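Local structure of similar to yteR (Bacilus subtilis) (Clostridium acetobutylicum, 4WU0) at residues H196-A201 with A333-E338; W248-D253 with G259-A264; F302-K307 with N312-C317. The protein probably hydrolyses unsaturated rhamnogalacturonan fragments of pectin, as a glycoside hydrolase of family 105 related to YteR. All blocks are in the same frame, centred on the assembly; numbering follows the deposited sequence.

Contact 1: residues H196-A201 with A333-E338; sequences HFWGRA and AYYISE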
loop_
_atom_site.group_PDB
_atom_site.type_symbol
_atom_site.label_atom_id
_atom_site.label_comp_id
_atom_site.label_asym_id
_atom_site.label_seq_id
_atom_site.Cartn_x
_atom_site.Cartn_y
_atom_site.Cartn_z
ATOM N N HIS A 196 -3.307 -18.294 1.433
ATOM C CA HIS A 196 -4.396 -17.525 0.846
ATOM C C HIS A 196 -4.025 -16.227 0.170
ATOM O O HIS A 196 -2.995 -15.601 0.449
ATOM C CB HIS A 196 -5.464 -17.223 1.912
ATOM C CG HIS A 196 -6.262 -18.423 2.290
ATOM N ND1 HIS A 196 -7.153 -19.013 1.424
ATOM C CD2 HIS A 196 -6.264 -19.187 3.415
ATOM C CE1 HIS A 196 -7.690 -20.073 2.001
ATOM N NE2 HIS A 196 -7.162 -20.199 3.209
ATOM N N PHE A 197 -4.935 -15.825 -0.709
ATOM C CA PHE A 197 -4.889 -14.523 -1.362
ATOM C C PHE A 197 -5.655 -13.530 -0.499
ATOM O O PHE A 197 -6.882 -13.555 -0.424
ATOM C CB PHE A 197 -5.503 -14.593 -2.761
ATOM C CG PHE A 197 -4.971 -15.714 -3.604
ATOM C CD1 PHE A 197 -3.623 -15.775 -3.947
ATOM C CD2 PHE A 197 -5.828 -16.691 -4.073
ATOM C CE1 PHE A 197 -3.166 -16.819 -4.730
ATOM C CE2 PHE A 197 -5.387 -17.740 -4.843
ATOM C CZ PHE A 197 -4.050 -17.808 -5.175
ATOM N N TRP A 198 -4.902 -12.671 0.169
ATOM C CA TRP A 198 -5.458 -11.644 1.045
ATOM C C TRP A 198 -5.658 -10.366 0.258
ATOM O O TRP A 198 -4.755 -9.913 -0.444
ATOM C CB TRP A 198 -4.504 -11.406 2.215
ATOM C CG TRP A 198 -4.987 -10.406 3.211
ATOM C CD1 TRP A 198 -6.264 -10.207 3.627
ATOM C CD2 TRP A 198 -4.184 -9.442 3.906
ATOM N NE1 TRP A 198 -6.303 -9.186 4.554
ATOM C CE2 TRP A 198 -5.036 -8.705 4.735
ATOM C CE3 TRP A 198 -2.821 -9.137 3.901
ATOM C CZ2 TRP A 198 -4.571 -7.675 5.557
ATOM C CZ3 TRP A 198 -2.371 -8.127 4.710
ATOM C CH2 TRP A 198 -3.243 -7.410 5.532
ATOM N N GLY A 199 -6.853 -9.797 0.363
ATOM C CA GLY A 199 -7.207 -8.603 -0.381
ATOM C C GLY A 199 -6.214 -7.465 -0.249
ATOM O O GLY A 199 -5.737 -6.909 -1.247
ATOM N N ARG A 200 -5.906 -7.086 0.985
ATOM C CA ARG A 200 -5.028 -5.938 1.166
ATOM C C ARG A 200 -3.612 -6.207 0.632
ATOM O O ARG A 200 -2.981 -5.300 0.099
ATOM C CB ARG A 200 -4.986 -5.478 2.627
ATOM C CG ARG A 200 -3.958 -4.369 2.831
ATOM C CD ARG A 200 -4.202 -3.433 4.006
ATOM N NE ARG A 200 -3.985 -4.038 5.319
ATOM C CZ ARG A 200 -4.908 -4.161 6.266
ATOM N NH1 ARG A 200 -4.569 -4.673 7.434
ATOM N NH2 ARG A 200 -6.149 -3.732 6.087
ATOM N N ALA A 201 -3.146 -7.433 0.735
ATOM C CA ALA A 201 -1.821 -7.769 0.209
ATOM C C ALA A 201 -1.759 -7.582 -1.297
ATOM O O ALA A 201 -0.798 -6.983 -1.828
ATOM C CB ALA A 201 -1.444 -9.150 0.590
ATOM N N ALA A 333 -9.526 -19.343 8.645
ATOM C CA ALA A 333 -9.977 -18.967 9.984
ATOM C C ALA A 333 -9.129 -17.840 10.552
ATOM O O ALA A 333 -9.660 -16.900 11.148
ATOM C CB ALA A 333 -10.004 -20.179 10.910
ATOM N N TYR A 334 -7.815 -17.901 10.336
ATOM C CA TYR A 334 -6.932 -16.838 10.781
ATOM C C TYR A 334 -7.325 -15.488 10.148
ATOM O O TYR A 334 -7.422 -14.484 10.851
ATOM C CB TYR A 334 -5.424 -17.140 10.523
ATOM C CG TYR A 334 -4.683 -15.852 10.661
ATOM C CD1 TYR A 334 -4.527 -15.258 11.920
ATOM C CD2 TYR A 334 -4.278 -15.142 9.536
ATOM C CE1 TYR A 334 -3.976 -14.009 12.051
ATOM C CE2 TYR A 334 -3.712 -13.878 9.663
ATOM C CZ TYR A 334 -3.582 -13.318 10.907
ATOM O OH TYR A 334 -3.040 -12.063 11.009
ATOM N N TYR A 335 -7.524 -15.440 8.832
ATOM C CA TYR A 335 -7.800 -14.150 8.191
ATOM C C TYR A 335 -9.141 -13.580 8.642
ATOM O O TYR A 335 -9.299 -12.374 8.718
ATOM C CB TYR A 335 -7.729 -14.235 6.666
ATOM C CG TYR A 335 -6.313 -14.231 6.149
ATOM C CD1 TYR A 335 -5.573 -13.052 6.095
ATOM C CD2 TYR A 335 -5.689 -15.411 5.739
ATOM C CE1 TYR A 335 -4.278 -13.041 5.633
ATOM C CE2 TYR A 335 -4.399 -15.402 5.282
ATOM C CZ TYR A 335 -3.684 -14.224 5.235
ATOM O OH TYR A 335 -2.373 -14.200 4.778
ATOM N N ILE A 336 -10.100 -14.445 8.936
ATOM C CA ILE A 336 -11.407 -13.987 9.406
ATOM C C ILE A 336 -11.342 -13.575 10.882
ATOM O O ILE A 336 -12.194 -12.815 11.365
ATOM C CB ILE A 336 -12.446 -15.107 9.165
ATOM C CG1 ILE A 336 -12.496 -15.454 7.674
ATOM C CG2 ILE A 336 -13.824 -14.733 9.682
ATOM C CD1 ILE A 336 -12.567 -14.275 6.740
ATOM N N SER A 337 -10.327 -14.056 11.603
ATOM C CA SER A 337 -10.241 -13.793 13.042
ATOM C C SER A 337 -9.820 -12.364 13.385
ATOM O O SER A 337 -10.025 -11.911 14.527
ATOM C CB SER A 337 -9.264 -14.756 13.730
ATOM O OG SER A 337 -7.915 -14.358 13.488
ATOM N N GLU A 338 -9.212 -11.653 12.439
ATOM C CA GLU A 338 -8.659 -10.340 12.769
ATOM C C GLU A 338 -9.774 -9.286 12.818
ATOM O O GLU A 338 -10.824 -9.458 12.195
ATOM C CB GLU A 338 -7.553 -9.935 11.787
ATOM C CG GLU A 338 -6.262 -10.790 11.855
ATOM C CD GLU A 338 -5.366 -10.472 13.043
ATOM O OE1 GLU A 338 -5.853 -9.912 14.050
ATOM O OE2 GLU A 338 -4.155 -10.805 12.990
HETATM O O HOH W 1 -1.908 -16.112 2.833
#

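Contact 2: residues W248-D253 with G259-A264; sequences WYQVLD and GNYLEA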
loop_
_atom_site.group_PDB
_atom_site.type_symbol
_atom_site.label_atom_id
_atom_site.label_comp_id
_atom_site.label_asym_id
_atom_site.label_seq_id
_atom_site.Cartn_x
_atom_site.Cartn_y
_atom_site.Cartn_z
ATOM N N TRP A 248 -14.241 -6.193 -3.428
ATOM C CA TRP A 248 -13.452 -7.390 -3.207
ATOM C C TRP A 248 -13.512 -7.903 -1.770
ATOM O O TRP A 248 -13.692 -7.131 -0.834
ATOM C CB TRP A 248 -11.991 -7.142 -3.629
ATOM C CG TRP A 248 -11.833 -7.123 -5.123
ATOM C CD1 TRP A 248 -11.498 -8.172 -5.912
ATOM C CD2 TRP A 248 -12.012 -5.999 -6.002
ATOM N NE1 TRP A 248 -11.480 -7.790 -7.220
ATOM C CE2 TRP A 248 -11.793 -6.466 -7.313
ATOM C CE3 TRP A 248 -12.353 -4.655 -5.808
ATOM C CZ2 TRP A 248 -11.885 -5.624 -8.444
ATOM C CZ3 TRP A 248 -12.463 -3.827 -6.925
ATOM C CH2 TRP A 248 -12.239 -4.324 -8.227
ATOM N N TYR A 249 -13.348 -9.217 -1.635
ATOM C CA TYR A 249 -13.356 -9.898 -0.347
ATOM C C TYR A 249 -12.014 -9.915 0.353
ATOM O O TYR A 249 -10.953 -9.843 -0.282
ATOM C CB TYR A 249 -13.794 -11.342 -0.535
ATOM C CG TYR A 249 -15.257 -11.497 -0.816
ATOM C CD1 TYR A 249 -16.164 -11.580 0.226
ATOM C CD2 TYR A 249 -15.732 -11.562 -2.124
ATOM C CE1 TYR A 249 -17.503 -11.728 -0.019
ATOM C CE2 TYR A 249 -17.069 -11.714 -2.369
ATOM C CZ TYR A 249 -17.946 -11.771 -1.315
ATOM O OH TYR A 249 -19.295 -11.915 -1.549
ATOM N N GLN A 250 -12.074 -10.024 1.677
ATOM C CA GLN A 250 -10.889 -10.248 2.517
ATOM C C GLN A 250 -10.038 -11.425 2.036
ATOM O O GLN A 250 -8.822 -11.281 1.871
ATOM C CB GLN A 250 -11.358 -10.474 3.964
ATOM C CG GLN A 250 -10.358 -11.021 4.943
ATOM C CD GLN A 250 -9.449 -9.948 5.511
ATOM O OE1 GLN A 250 -9.231 -8.913 4.882
ATOM N NE2 GLN A 250 -8.861 -10.218 6.671
ATOM N N VAL A 251 -10.662 -12.583 1.821
ATOM C CA VAL A 251 -9.991 -13.714 1.176
ATOM C C VAL A 251 -10.532 -13.751 -0.265
ATOM O O VAL A 251 -11.686 -14.116 -0.515
ATOM C CB VAL A 251 -10.207 -15.041 1.907
ATOM C CG1 VAL A 251 -9.438 -16.169 1.208
ATOM C CG2 VAL A 251 -9.762 -14.918 3.349
ATOM N N LEU A 252 -9.704 -13.301 -1.199
ATOM C CA LEU A 252 -10.187 -12.815 -2.498
ATOM C C LEU A 252 -11.015 -13.791 -3.320
ATOM O O LEU A 252 -11.988 -13.391 -3.973
ATOM C CB LEU A 252 -8.997 -12.368 -3.355
ATOM C CG LEU A 252 -8.378 -11.041 -2.934
ATOM C CD1 LEU A 252 -6.974 -10.841 -3.537
ATOM C CD2 LEU A 252 -9.278 -9.898 -3.314
ATOM N N ASP A 253 -10.592 -15.052 -3.325
ATOM C CA ASP A 253 -11.182 -16.058 -4.191
ATOM C C ASP A 253 -12.195 -16.959 -3.496
ATOM O O ASP A 253 -12.642 -17.929 -4.093
ATOM C CB ASP A 253 -10.083 -16.929 -4.813
ATOM C CG ASP A 253 -9.299 -17.716 -3.778
ATOM O OD1 ASP A 253 -9.202 -17.234 -2.632
ATOM O OD2 ASP A 253 -8.755 -18.800 -4.122
ATOM N N GLY A 259 -18.136 -16.468 6.701
ATOM C CA GLY A 259 -17.128 -15.752 7.442
ATOM C C GLY A 259 -16.437 -14.706 6.592
ATOM O O GLY A 259 -15.955 -13.696 7.113
ATOM N N ASN A 260 -16.361 -14.935 5.278
ATOM C CA ASN A 260 -15.661 -13.979 4.419
ATOM C C ASN A 260 -16.499 -12.716 4.336
ATOM O O ASN A 260 -17.703 -12.751 4.613
ATOM C CB ASN A 260 -15.453 -14.562 3.019
ATOM C CG ASN A 260 -14.220 -14.012 2.311
ATOM O OD1 ASN A 260 -13.596 -13.040 2.741
ATOM N ND2 ASN A 260 -13.873 -14.643 1.193
ATOM N N TYR A 261 -15.873 -11.614 3.937
ATOM C CA TYR A 261 -16.543 -10.313 3.922
ATOM C C TYR A 261 -15.876 -9.392 2.922
ATOM O O TYR A 261 -14.670 -9.514 2.658
ATOM C CB TYR A 261 -16.540 -9.686 5.319
ATOM C CG TYR A 261 -15.182 -9.372 5.900
ATOM C CD1 TYR A 261 -14.434 -10.341 6.564
ATOM C CD2 TYR A 261 -14.657 -8.084 5.811
ATOM C CE1 TYR A 261 -13.213 -10.036 7.109
ATOM C CE2 TYR A 261 -13.449 -7.767 6.348
ATOM C CZ TYR A 261 -12.715 -8.745 7.002
ATOM O OH TYR A 261 -11.501 -8.422 7.534
ATOM N N LEU A 262 -16.672 -8.474 2.382
ATOM C CA LEU A 262 -16.163 -7.428 1.511
ATOM C C LEU A 262 -15.347 -6.478 2.361
ATOM O O LEU A 262 -15.833 -5.972 3.375
ATOM C CB LEU A 262 -17.345 -6.703 0.832
ATOM C CG LEU A 262 -18.278 -7.591 0.016
ATOM C CD1 LEU A 262 -19.477 -6.802 -0.476
ATOM C CD2 LEU A 262 -17.542 -8.206 -1.163
ATOM N N GLU A 263 -14.100 -6.239 1.953
ATOM C CA GLU A 263 -13.145 -5.532 2.804
ATOM C C GLU A 263 -12.670 -4.245 2.131
ATOM O O GLU A 263 -12.316 -4.221 0.944
ATOM C CB GLU A 263 -11.992 -6.475 3.181
ATOM C CG GLU A 263 -11.097 -5.968 4.302
ATOM C CD GLU A 263 -10.076 -4.933 3.861
ATOM O OE1 GLU A 263 -9.566 -5.066 2.738
ATOM O OE2 GLU A 263 -9.749 -3.991 4.650
ATOM N N ALA A 264 -12.669 -3.166 2.907
ATOM C CA ALA A 264 -12.570 -1.820 2.344
ATOM C C ALA A 264 -11.173 -1.400 1.931
ATOM O O ALA A 264 -11.009 -0.663 0.944
ATOM C CB ALA A 264 -13.127 -0.801 3.337
HETATM O O HOH W 2 -8.282 -7.587 2.513
#

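Contact 3: residues F302-K307 with N312-C317; sequences FILETK and NLNKIC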
loop_
_atom_site.group_PDB
_atom_site.type_symbol
_atom_site.label_atom_id
_atom_site.label_comp_id
_atom_site.label_asym_id
_atom_site.label_seq_id
_atom_site.Cartn_x
_atom_site.Cartn_y
_atom_site.Cartn_z
ATOM N N PHE A 302 -19.108 0.801 1.888
ATOM C CA PHE A 302 -18.199 1.112 3.001
ATOM C C PHE A 302 -18.360 2.498 3.643
ATOM O O PHE A 302 -17.834 2.729 4.731
ATOM C CB PHE A 302 -16.762 0.927 2.561
ATOM C CG PHE A 302 -16.454 -0.435 1.997
ATOM C CD1 PHE A 302 -16.773 -1.591 2.685
ATOM C CD2 PHE A 302 -15.824 -0.547 0.772
ATOM C CE1 PHE A 302 -16.464 -2.816 2.158
ATOM C CE2 PHE A 302 -15.527 -1.783 0.243
ATOM C CZ PHE A 302 -15.825 -2.914 0.941
ATOM N N ILE A 303 -19.036 3.426 2.975
ATOM C CA ILE A 303 -19.188 4.779 3.502
ATOM C C ILE A 303 -20.558 4.990 4.146
ATOM O O ILE A 303 -21.583 4.673 3.561
ATOM C CB ILE A 303 -18.983 5.838 2.366
ATOM C CG1 ILE A 303 -17.561 5.782 1.822
ATOM C CG2 ILE A 303 -19.316 7.236 2.844
ATOM C CD1 ILE A 303 -16.500 6.278 2.763
ATOM N N LEU A 304 -20.564 5.554 5.354
ATOM C CA LEU A 304 -21.774 5.992 6.017
ATOM C C LEU A 304 -21.570 7.424 6.516
ATOM O O LEU A 304 -20.539 7.742 7.129
ATOM C CB LEU A 304 -22.120 5.097 7.220
ATOM C CG LEU A 304 -22.643 3.683 6.937
ATOM C CD1 LEU A 304 -22.850 2.919 8.255
ATOM C CD2 LEU A 304 -23.949 3.738 6.136
ATOM N N GLU A 305 -22.581 8.250 6.295
ATOM C CA GLU A 305 -22.592 9.619 6.788
ATOM C C GLU A 305 -22.943 9.660 8.274
ATOM O O GLU A 305 -23.891 9.016 8.715
ATOM C CB GLU A 305 -23.606 10.459 5.987
ATOM C CG GLU A 305 -23.668 11.914 6.381
ATOM C CD GLU A 305 -24.693 12.689 5.565
ATOM O OE1 GLU A 305 -25.564 12.042 4.946
ATOM O OE2 GLU A 305 -24.630 13.934 5.551
ATOM N N THR A 306 -22.190 10.447 9.043
ATOM C CA THR A 306 -22.535 10.690 10.430
ATOM C C THR A 306 -23.379 11.970 10.539
ATOM O O THR A 306 -23.499 12.731 9.593
ATOM C CB THR A 306 -21.276 10.711 11.329
ATOM O OG1 THR A 306 -20.259 11.533 10.753
ATOM C CG2 THR A 306 -20.697 9.319 11.460
ATOM N N LYS A 307 -23.987 12.188 11.697
ATOM C CA LYS A 307 -25.021 13.206 11.820
ATOM C C LYS A 307 -24.520 14.623 11.586
ATOM O O LYS A 307 -25.311 15.525 11.292
ATOM C CB LYS A 307 -25.666 13.111 13.195
ATOM C CG LYS A 307 -26.513 11.861 13.374
ATOM C CD LYS A 307 -27.977 12.124 13.037
ATOM C CE LYS A 307 -28.823 10.870 13.226
ATOM N NZ LYS A 307 -28.535 9.853 12.178
ATOM N N ASN A 312 -17.830 8.158 7.780
ATOM C CA ASN A 312 -17.019 7.036 8.245
ATOM C C ASN A 312 -16.716 6.083 7.120
ATOM O O ASN A 312 -17.533 5.865 6.238
ATOM C CB ASN A 312 -17.763 6.206 9.297
ATOM C CG ASN A 312 -17.959 6.923 10.597
ATOM O OD1 ASN A 312 -17.293 7.920 10.907
ATOM N ND2 ASN A 312 -18.893 6.410 11.387
ATOM N N LEU A 313 -15.518 5.521 7.143
ATOM C CA LEU A 313 -15.188 4.396 6.280
ATOM C C LEU A 313 -15.210 3.126 7.122
ATOM O O LEU A 313 -14.484 3.004 8.089
ATOM C CB LEU A 313 -13.813 4.573 5.647
ATOM C CG LEU A 313 -13.363 3.477 4.672
ATOM C CD1 LEU A 313 -14.187 3.461 3.420
ATOM C CD2 LEU A 313 -11.888 3.658 4.320
ATOM N N ASN A 314 -16.057 2.185 6.733
ATOM C CA ASN A 314 -16.262 0.964 7.493
ATOM C C ASN A 314 -15.639 -0.258 6.823
ATOM O O ASN A 314 -15.292 -0.214 5.649
ATOM C CB ASN A 314 -17.773 0.726 7.599
ATOM C CG ASN A 314 -18.519 1.863 8.298
ATOM O OD1 ASN A 314 -19.360 2.556 7.704
ATOM N ND2 ASN A 314 -18.276 1.999 9.565
ATOM N N LYS A 315 -15.570 -1.350 7.580
ATOM C CA LYS A 315 -15.233 -2.691 7.098
ATOM C C LYS A 315 -13.782 -2.831 6.679
ATOM O O LYS A 315 -13.464 -3.461 5.656
ATOM C CB LYS A 315 -16.160 -3.133 5.966
ATOM C CG LYS A 315 -17.653 -2.844 6.193
ATOM C CD LYS A 315 -18.185 -3.487 7.481
ATOM C CE LYS A 315 -19.675 -3.194 7.632
ATOM N NZ LYS A 315 -20.259 -3.831 8.843
ATOM N N ILE A 316 -12.903 -2.320 7.529
ATOM C CA ILE A 316 -11.472 -2.373 7.259
ATOM C C ILE A 316 -10.820 -3.439 8.138
ATOM O O ILE A 316 -10.989 -3.450 9.340
ATOM C CB ILE A 316 -10.819 -1.015 7.546
ATOM C CG1 ILE A 316 -11.497 0.110 6.750
ATOM C CG2 ILE A 316 -9.334 -1.089 7.294
ATOM C CD1 ILE A 316 -11.260 1.461 7.362
ATOM N N CYS A 317 -10.060 -4.335 7.529
ATOM C CA CYS A 317 -9.321 -5.315 8.326
ATOM C C CYS A 317 -8.241 -4.570 9.098
ATOM O O CYS A 317 -7.383 -3.952 8.491
ATOM C CB CYS A 317 -8.676 -6.362 7.419
ATOM S SG CYS A 317 -7.617 -7.498 8.381
#

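Contact 1: residues H196-A201 with A333-E338
Tyr335 reaches from helix 332-337 into the bend made by His196 and Trp198, and its ring makes all the apolar contact between 196-201 and 333-338. One rim of the phenol, at CE1, sits over one face of the Trp198 indole, with Tyr335 CE1 3.6 Å from Trp198 CG. The two ring planes are 33° apart, an oblique meeting that is neither a stack nor an edge-to-face pair, and the side chains cross at about a right angle. With CG anti to the backbone N (chi1 -178°), the Trp198 indole extends toward helix 332-337. The opposite face of the indole lies against Arg200 CB and the backbone N of Ala201, so the ring is sandwiched between its own helix start and Tyr335. On the other rim of the phenol, Tyr335 CE2 meets His196 CB at 4.0 Å. Within 333-338, Tyr334 CD2 lies over the centre of one face of the Tyr335 ring.

Trp198 is the N-cap residue of helix 199-215, and the contact joins the start of that helix to the short helix 332-337, in a chain whose family is expected to fold as an (alpha/alpha)6 barrel.

The polar links run through the phenol end. Tyr335 OH is 2.8 Å from a water, and that water accepts from His196 N at 2.9 Å; the same hydroxyl is hydrogen-bonded to His176 ND1. In the second segment, Tyr334 O takes two donors, Ser337 N and Ser337 OG. Tyr334 OH donates to Glu338 OE2 at 2.6 Å, using the lone pair of that oxygen turned away from OE1, while Gly321 N also bonds the hydroxyl.

Contact 2: residues W248-D253 with G259-A264
Asn260 grips the backbone of Val251 with both ends of its amide. Asn260 ND2 donates to Val251 O at 2.8 Å, in the carbonyl plane and on a lone pair, and Val251 N donates to Asn260 OD1 at 3.1 Å along an almost straight N-H...O line (176°). A second N-H, that of Tyr261, also reaches Asn260 OD1, while ND2 has a further acceptor in Glu254 O; with two bonds at each end, the amide is held against rotation. Gln250 N gives its hydrogen to Tyr261 O at 2.8 Å, and Glu263 N to Trp248 O at 3.0 Å. These two bonds flank a single beta bridge between Tyr249 and Leu262, which folds back on itself the loop joining helix 223-240 to helix 264-279, in what is probably an (alpha/alpha)6 barrel.

Side chains pack on both flanks of the bridge. Leu262 CD2 stands over the centre of the Tyr249 ring, a CH-pi contact 3.6 Å from the centroid. Gln250 CB lies over a face of the Tyr261 ring, nearer its rim, the amide running alongside the phenol with the planes 31° apart.

The Gln250 amide is bonded at both ends: NE2 donates to Tyr335 O, and OE1 accepts from a water that also donates to Glu263 OE1, besides a weak bond from Trp198 NE1. Glu263, the N-cap residue of helix 264-279, turns its carboxylate back by a bend at chi2 (-79°). There OE1 accepts from Gly266 N and OE2 is bonded to Ser265 OG and Cys317 N.

Contact 3: residues F302-K307 with N312-C317
The Phe302 ring is met obliquely, on its CD1 side, by Lys315 CB at 3.7 Å and by the carbonyl oxygen of Asn314. A second flat group, the Asn312 amide, is touched by Thr306 CG2, 3.4 Å from Asn312 ND2, the two side chains crossing at about a right angle; its OD1 is bonded to Asn343 ND2.

The backbones of 303-305 and 311-317 form an antiparallel hairpin. Leu304 and Asn312 are a hydrogen-bonded pair, with Asn312 N to Leu304 O at 2.8 Å and Leu304 N to Asn312 O at 3.2 Å. Ile303 and Leu313 form the adjoining non-hydrogen-bonded pair, and Asn314 N donates to Phe302 O at 2.7 Å, beyond the Ile303-Leu313 pair, where the strand follows helix 288-302.

Leu313 CD1 touches both Ile303 CD1 and Phe302 CB, each at 3.7 Å. The face carrying Ile303 and Leu313 packs against Met8 of helix 4-14 and Phe351 of helix 345-360. Strand 311-317 is the middle one of a three-stranded antiparallel sheet, between 303-305 and 340-341, while Phe302 rests on Ala264 and Ser267 of helix 264-279.

Contact 2 lies between the other two in space. Its centre is about 8 Å from that of contact 1 and about 16 Å from that of contact 3, whereas contacts 1 and 3 have centres about 20 Å apart. Backbone pairing ties 196-201 to 248-253: Gly199 N lies 2.9 Å from Gln250 O, and Phe197 O the same distance from Leu252 N. Toward contact 3, Ala264 N is 2.9 Å from Lys315 O. Direct polar contact between contacts 1 and 3 comes from Arg200 NH2, 2.7 Å from Cys317 O. In sequence, contacts 2 and 3 follow one another, and both fall between the two segments of contact 1.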